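Local structure of pectate lyase (Cellvibrio cellulosa, 1GXM) at residues Trp245-Tyr258 and Ile268-Tyr281. The protein probably cleaves polygalacturonate by anti-beta-elimination, this chain being the catalytic module of a larger family 10 polysaccharide lyase. Numbering follows the deposited sequence.
Sequences WFNSPRTYLEGYTY and IVPRAGSKMWYRFY
Thr257 and Val269 pair in the antiparallel beta hairpin of strands 256-258 and 268-271, an outlying part of the pectate lyase module, and the contact illustrates how side chains tie such a hairpin to the end of a helix. Type II turns at Leu253-Tyr256 and Arg271-Ser274 bend both chains, so that Leu253, just ahead of its corner, pairs with Met276, just beyond the other; Leu253 N donates to Met276 O at 2.7 Å. Where the corners meet, Ser274 OG, held anti to its own N (chi1 167°), donates to Tyr256 O from above the carbonyl plane. Met276 sends its CG the same way, and the chain then bends about its CG-SD bond, turning CE aside: SD lies at the edge of the Tyr258 ring, a Met-aromatic contact, while CE touches Leu253 CD2 (4.0 Å) and covers the centre of the Tyr278 ring.

Farther along, the extended Lys275 chain runs over one face of Tyr252, its CD 3.6 Å from the ring centroid and almost on the normal; a water links its NZ to Asn247 OD1. Tyr252 CB in turn sits over the five-membered ring of Trp277, whose NE1 donates a hydrogen bond to Phe246 O (2.8 Å); the acceptor lies in the indole plane and the bond meets a carbonyl lone pair. That bond fixes the indole beside the C-terminal end of helix 233-246, with helix 318-329 also touching it. Trp245 points the edge of its six-membered ring at the face of Tyr281, planes at 78°, while its NE1 bonds Asn286 OD1. The Tyr281 hydroxyl is gripped twice: OH accepts from Tyr278 N and donates to Thr251 O at 2.7 Å, from above that carbonyl's plane.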
loop_
_atom_site.group_PDB
_atom_site.type_symbol
_atom_site.label_atom_id
_atom_site.label_comp_id
_atom_site.label_asym_id
_atom_site.label_seq_id
_atom_site.Cartn_x
_atom_site.Cartn_y
_atom_site.Cartn_z
ATOM N N TRP A 245 6.185 5.213 16.377
ATOM C CA TRP A 245 5.165 6.217 16.141
ATOM C C TRP A 245 3.790 5.612 16.323
ATOM O O TRP A 245 2.954 6.187 16.996
ATOM C CB TRP A 245 5.346 6.841 14.759
ATOM C CG TRP A 245 4.334 7.869 14.419
ATOM C CD1 TRP A 245 4.374 9.187 14.704
ATOM C CD2 TRP A 245 3.107 7.637 13.736
ATOM N NE1 TRP A 245 3.239 9.806 14.244
ATOM C CE2 TRP A 245 2.454 8.875 13.618
ATOM C CE3 TRP A 245 2.510 6.506 13.177
ATOM C CZ2 TRP A 245 1.236 9.016 12.986
ATOM C CZ3 TRP A 245 1.298 6.648 12.551
ATOM C CH2 TRP A 245 0.677 7.887 12.456
ATOM N N PHE A 246 3.556 4.451 15.753
ATOM C CA PHE A 246 2.256 3.809 15.879
ATOM C C PHE A 246 1.963 3.482 17.331
ATOM O O PHE A 246 0.824 3.561 17.787
ATOM C CB PHE A 246 2.190 2.539 15.053
ATOM C CG PHE A 246 1.652 2.759 13.681
ATOM C CD1 PHE A 246 0.301 2.948 13.503
ATOM C CD2 PHE A 246 2.484 2.810 12.577
ATOM C CE1 PHE A 246 -0.218 3.181 12.269
ATOM C CE2 PHE A 246 1.959 3.020 11.335
ATOM C CZ PHE A 246 0.618 3.220 11.174
ATOM N N ASN A 247 3.014 3.112 18.052
ATOM C CA ASN A 247 2.904 2.650 19.428
ATOM C C ASN A 247 3.047 3.746 20.450
ATOM O O ASN A 247 3.217 3.454 21.628
ATOM C CB ASN A 247 3.933 1.556 19.691
ATOM C CG ASN A 247 3.653 0.787 20.938
ATOM O OD1 ASN A 247 2.528 0.418 21.198
ATOM N ND2 ASN A 247 4.697 0.526 21.706
ATOM N N SER A 248 2.983 4.999 20.020
ATOM C CA SER A 248 3.151 6.122 20.920
ATOM C C SER A 248 1.806 6.648 21.360
ATOM O O SER A 248 0.894 6.777 20.561
ATOM C CB SER A 248 3.867 7.263 20.222
ATOM O OG SER A 248 3.915 8.417 21.041
ATOM N N PRO A 249 1.690 7.000 22.629
ATOM C CA PRO A 249 0.446 7.578 23.121
ATOM C C PRO A 249 0.217 8.989 22.576
ATOM O O PRO A 249 -0.870 9.529 22.736
ATOM C CB PRO A 249 0.649 7.606 24.648
ATOM C CG PRO A 249 2.005 7.371 24.898
ATOM C CD PRO A 249 2.694 6.850 23.686
ATOM N N ARG A 250 1.221 9.570 21.938
ATOM C CA ARG A 250 0.995 10.834 21.239
ATOM C C ARG A 250 0.383 10.590 19.851
ATOM O O ARG A 250 0.050 11.534 19.148
ATOM C CB ARG A 250 2.261 11.658 21.119
ATOM C CG ARG A 250 3.268 11.083 20.217
ATOM C CD ARG A 250 4.681 11.635 20.390
ATOM N NE ARG A 250 5.522 11.245 19.259
ATOM C CZ ARG A 250 5.523 11.848 18.068
ATOM N NH1 ARG A 250 4.744 12.902 17.848
ATOM N NH2 ARG A 250 6.330 11.403 17.106
ATOM N N THR A 251 0.257 9.322 19.472
ATOM C CA THR A 251 -0.334 8.917 18.200
ATOM C C THR A 251 -1.659 8.228 18.413
ATOM O O THR A 251 -2.664 8.685 17.915
ATOM C CB THR A 251 0.604 8.004 17.461
ATOM O OG1 THR A 251 1.801 8.732 17.163
ATOM C CG2 THR A 251 0.028 7.581 16.124
ATOM N N TYR A 252 -1.697 7.130 19.158
ATOM C CA TYR A 252 -2.975 6.496 19.353
ATOM C C TYR A 252 -3.779 7.263 20.363
ATOM O O TYR A 252 -3.249 7.998 21.183
ATOM C CB TYR A 252 -2.849 5.027 19.767
ATOM C CG TYR A 252 -2.047 4.723 20.995
ATOM C CD1 TYR A 252 -2.515 5.030 22.270
ATOM C CD2 TYR A 252 -0.834 4.084 20.892
ATOM C CE1 TYR A 252 -1.774 4.717 23.405
ATOM C CE2 TYR A 252 -0.107 3.767 22.004
ATOM C CZ TYR A 252 -0.549 4.104 23.255
ATOM O OH TYR A 252 0.200 3.773 24.355
ATOM N N LEU A 253 -5.083 7.071 20.267
ATOM C CA LEU A 253 -6.052 7.651 21.175
ATOM C C LEU A 253 -6.513 6.494 22.042
ATOM O O LEU A 253 -7.236 5.606 21.599
ATOM C CB LEU A 253 -7.219 8.259 20.405
ATOM C CG LEU A 253 -8.384 8.746 21.268
ATOM C CD1 LEU A 253 -7.983 9.906 22.136
ATOM C CD2 LEU A 253 -9.578 9.112 20.397
ATOM N N GLU A 254 -6.069 6.497 23.287
ATOM C CA GLU A 254 -6.333 5.393 24.173
ATOM C C GLU A 254 -7.680 5.563 24.850
ATOM O O GLU A 254 -8.048 6.655 25.224
ATOM C CB GLU A 254 -5.216 5.261 25.194
ATOM C CG GLU A 254 -5.342 3.958 25.986
ATOM C CD GLU A 254 -4.057 3.509 26.654
ATOM O OE1 GLU A 254 -3.200 4.369 26.925
ATOM O OE2 GLU A 254 -3.937 2.284 26.902
ATOM N N GLY A 255 -8.399 4.461 24.942
ATOM C CA GLY A 255 -9.725 4.430 25.537
ATOM C C GLY A 255 -10.862 4.676 24.564
ATOM O O GLY A 255 -11.991 4.890 24.977
ATOM N N TYR A 256 -10.565 4.641 23.262
ATOM C CA TYR A 256 -11.544 4.926 22.217
ATOM C C TYR A 256 -11.402 3.928 21.089
ATOM O O TYR A 256 -10.365 3.308 20.913
ATOM C CB TYR A 256 -11.357 6.351 21.666
ATOM C CG TYR A 256 -11.683 7.399 22.700
ATOM C CD1 TYR A 256 -10.739 7.733 23.661
ATOM C CD2 TYR A 256 -12.926 8.000 22.767
ATOM C CE1 TYR A 256 -10.983 8.648 24.647
ATOM C CE2 TYR A 256 -13.182 8.944 23.797
ATOM C CZ TYR A 256 -12.181 9.239 24.712
ATOM O OH TYR A 256 -12.365 10.157 25.746
ATOM N N THR A 257 -12.449 3.831 20.303
ATOM C CA THR A 257 -12.438 3.060 19.089
ATOM C C THR A 257 -13.253 3.795 18.043
ATOM O O THR A 257 -14.083 4.639 18.361
ATOM C CB THR A 257 -12.963 1.658 19.377
ATOM O OG1 THR A 257 -12.498 0.752 18.362
ATOM C CG2 THR A 257 -14.484 1.595 19.384
ATOM N N TYR A 258 -13.032 3.423 16.798
ATOM C CA TYR A 258 -13.775 3.975 15.683
ATOM C C TYR A 258 -14.857 2.984 15.290
ATOM O O TYR A 258 -14.579 1.857 14.916
ATOM C CB TYR A 258 -12.856 4.236 14.488
ATOM C CG TYR A 258 -13.477 5.146 13.459
ATOM C CD1 TYR A 258 -14.259 4.644 12.422
ATOM C CD2 TYR A 258 -13.286 6.505 13.522
ATOM C CE1 TYR A 258 -14.821 5.479 11.492
ATOM C CE2 TYR A 258 -13.835 7.345 12.585
ATOM C CZ TYR A 258 -14.616 6.830 11.590
ATOM O OH TYR A 258 -15.124 7.703 10.657
ATOM N N ILE A 268 -16.308 8.143 16.860
ATOM C CA ILE A 268 -15.188 8.012 17.781
ATOM C C ILE A 268 -15.778 7.895 19.158
ATOM O O ILE A 268 -16.275 8.869 19.734
ATOM C CB ILE A 268 -14.242 9.205 17.672
ATOM C CG1 ILE A 268 -13.662 9.264 16.248
ATOM C CG2 ILE A 268 -13.119 9.085 18.730
ATOM C CD1 ILE A 268 -12.917 10.542 15.931
ATOM N N VAL A 269 -15.767 6.675 19.659
ATOM C CA VAL A 269 -16.513 6.369 20.872
ATOM C C VAL A 269 -15.649 5.688 21.908
ATOM O O VAL A 269 -14.695 5.017 21.575
ATOM C CB VAL A 269 -17.744 5.496 20.562
ATOM C CG1 VAL A 269 -18.665 6.233 19.617
ATOM C CG2 VAL A 269 -17.354 4.146 20.017
ATOM N N PRO A 270 -15.952 5.876 23.178
ATOM C CA PRO A 270 -15.212 5.186 24.221
ATOM C C PRO A 270 -15.294 3.676 24.118
ATOM O O PRO A 270 -16.327 3.087 23.776
ATOM C CB PRO A 270 -15.894 5.652 25.500
ATOM C CG PRO A 270 -16.543 6.895 25.166
ATOM C CD PRO A 270 -16.970 6.787 23.739
ATOM N N ARG A 271 -14.158 3.068 24.393
ATOM C CA ARG A 271 -14.040 1.624 24.519
ATOM C C ARG A 271 -12.857 1.368 25.442
ATOM O O ARG A 271 -11.697 1.607 25.092
ATOM C CB ARG A 271 -13.820 0.963 23.170
ATOM C CG ARG A 271 -13.725 -0.553 23.257
ATOM C CD ARG A 271 -13.642 -1.254 21.910
ATOM N NE ARG A 271 -13.361 -2.685 22.075
ATOM C CZ ARG A 271 -13.576 -3.630 21.155
ATOM N NH1 ARG A 271 -14.113 -3.332 19.990
ATOM N NH2 ARG A 271 -13.268 -4.894 21.429
ATOM N N ALA A 272 -13.155 0.905 26.648
ATOM C CA ALA A 272 -12.149 0.714 27.672
ATOM C C ALA A 272 -11.038 -0.184 27.175
ATOM O O ALA A 272 -11.277 -1.262 26.636
ATOM C CB ALA A 272 -12.790 0.116 28.931
ATOM N N GLY A 273 -9.808 0.286 27.369
ATOM C CA GLY A 273 -8.627 -0.503 27.069
ATOM C C GLY A 273 -8.359 -0.693 25.594
ATOM O O GLY A 273 -7.602 -1.596 25.224
ATOM N N SER A 274 -9.009 0.119 24.763
ATOM C CA SER A 274 -8.862 0.095 23.308
ATOM C C SER A 274 -7.972 1.258 22.912
ATOM O O SER A 274 -7.826 2.221 23.634
ATOM C CB SER A 274 -10.238 0.236 22.650
ATOM O OG SER A 274 -10.160 0.510 21.250
ATOM N N LYS A 275 -7.353 1.140 21.750
ATOM C CA LYS A 275 -6.607 2.234 21.152
ATOM C C LYS A 275 -7.127 2.441 19.749
ATOM O O LYS A 275 -7.369 1.484 19.019
ATOM C CB LYS A 275 -5.141 1.865 21.109
ATOM C CG LYS A 275 -4.495 1.787 22.491
ATOM C CD LYS A 275 -3.063 1.245 22.394
ATOM C CE LYS A 275 -2.440 1.126 23.756
ATOM N NZ LYS A 275 -1.071 0.556 23.711
ATOM N N MET A 276 -7.270 3.696 19.383
ATOM C CA MET A 276 -7.708 4.102 18.056
ATOM C C MET A 276 -6.586 4.891 17.413
ATOM O O MET A 276 -5.879 5.657 18.060
ATOM C CB MET A 276 -8.958 4.973 18.127
ATOM C CG MET A 276 -9.618 5.193 16.796
ATOM S SD MET A 276 -10.825 6.507 16.824
ATOM C CE MET A 276 -9.731 7.934 16.593
ATOM N N TRP A 277 -6.474 4.734 16.110
ATOM C CA TRP A 277 -5.591 5.569 15.319
ATOM C C TRP A 277 -6.423 6.410 14.390
ATOM O O TRP A 277 -7.457 5.983 13.892
ATOM C CB TRP A 277 -4.597 4.713 14.508
ATOM C CG TRP A 277 -3.561 4.101 15.379
ATOM C CD1 TRP A 277 -2.319 4.583 15.632
ATOM C CD2 TRP A 277 -3.705 2.916 16.184
ATOM N NE1 TRP A 277 -1.668 3.772 16.527
ATOM C CE2 TRP A 277 -2.492 2.734 16.868
ATOM C CE3 TRP A 277 -4.712 1.966 16.350
ATOM C CZ2 TRP A 277 -2.271 1.675 17.723
ATOM C CZ3 TRP A 277 -4.481 0.904 17.191
ATOM C CH2 TRP A 277 -3.270 0.767 17.869
ATOM N N TYR A 278 -5.967 7.633 14.162
ATOM C CA TYR A 278 -6.568 8.476 13.163
ATOM C C TYR A 278 -6.066 8.127 11.774
ATOM O O TYR A 278 -4.942 7.660 11.590
ATOM C CB TYR A 278 -6.276 9.939 13.445
ATOM C CG TYR A 278 -6.955 10.448 14.688
ATOM C CD1 TYR A 278 -6.358 10.334 15.932
ATOM C CD2 TYR A 278 -8.202 11.034 14.621
ATOM C CE1 TYR A 278 -6.995 10.803 17.066
ATOM C CE2 TYR A 278 -8.848 11.491 15.751
ATOM C CZ TYR A 278 -8.236 11.383 16.961
ATOM O OH TYR A 278 -8.893 11.850 18.074
ATOM N N ARG A 279 -6.899 8.383 10.783
ATOM C CA ARG A 279 -6.463 8.247 9.410
ATOM C C ARG A 279 -5.448 9.318 9.013
ATOM O O ARG A 279 -4.542 9.040 8.215
ATOM C CB ARG A 279 -7.660 8.290 8.491
ATOM C CG ARG A 279 -7.367 7.932 7.066
ATOM C CD ARG A 279 -8.576 7.464 6.389
ATOM N NE ARG A 279 -8.334 7.001 5.040
ATOM C CZ ARG A 279 -9.238 6.382 4.329
ATOM N NH1 ARG A 279 -10.429 6.177 4.834
ATOM N NH2 ARG A 279 -8.956 5.982 3.107
ATOM N N PHE A 280 -5.620 10.511 9.561
ATOM C CA PHE A 280 -4.783 11.662 9.244
ATOM C C PHE A 280 -4.276 12.299 10.513
ATOM O O PHE A 280 -5.062 12.624 11.395
ATOM C CB PHE A 280 -5.583 12.704 8.480
ATOM C CG PHE A 280 -6.248 12.176 7.247
ATOM C CD1 PHE A 280 -5.537 12.018 6.068
ATOM C CD2 PHE A 280 -7.583 11.837 7.267
ATOM C CE1 PHE A 280 -6.152 11.509 4.960
ATOM C CE2 PHE A 280 -8.197 11.331 6.159
ATOM C CZ PHE A 280 -7.484 11.188 4.988
ATOM N N TYR A 281 -2.972 12.510 10.576
ATOM C CA TYR A 281 -2.349 13.254 11.652
ATOM C C TYR A 281 -1.629 14.459 11.093
ATOM O O TYR A 281 -0.986 14.396 10.053
ATOM C CB TYR A 281 -1.294 12.424 12.356
ATOM C CG TYR A 281 -1.845 11.294 13.151
ATOM C CD1 TYR A 281 -2.128 10.088 12.560
ATOM C CD2 TYR A 281 -2.105 11.447 14.500
ATOM C CE1 TYR A 281 -2.617 9.040 13.294
ATOM C CE2 TYR A 281 -2.613 10.416 15.241
ATOM C CZ TYR A 281 -2.862 9.203 14.647
ATOM O OH TYR A 281 -3.372 8.139 15.362
HETATM O O HOH W 1 -0.140 0.555 21.073
HETATM O O HOH W 2 -13.696 -1.525 17.826
#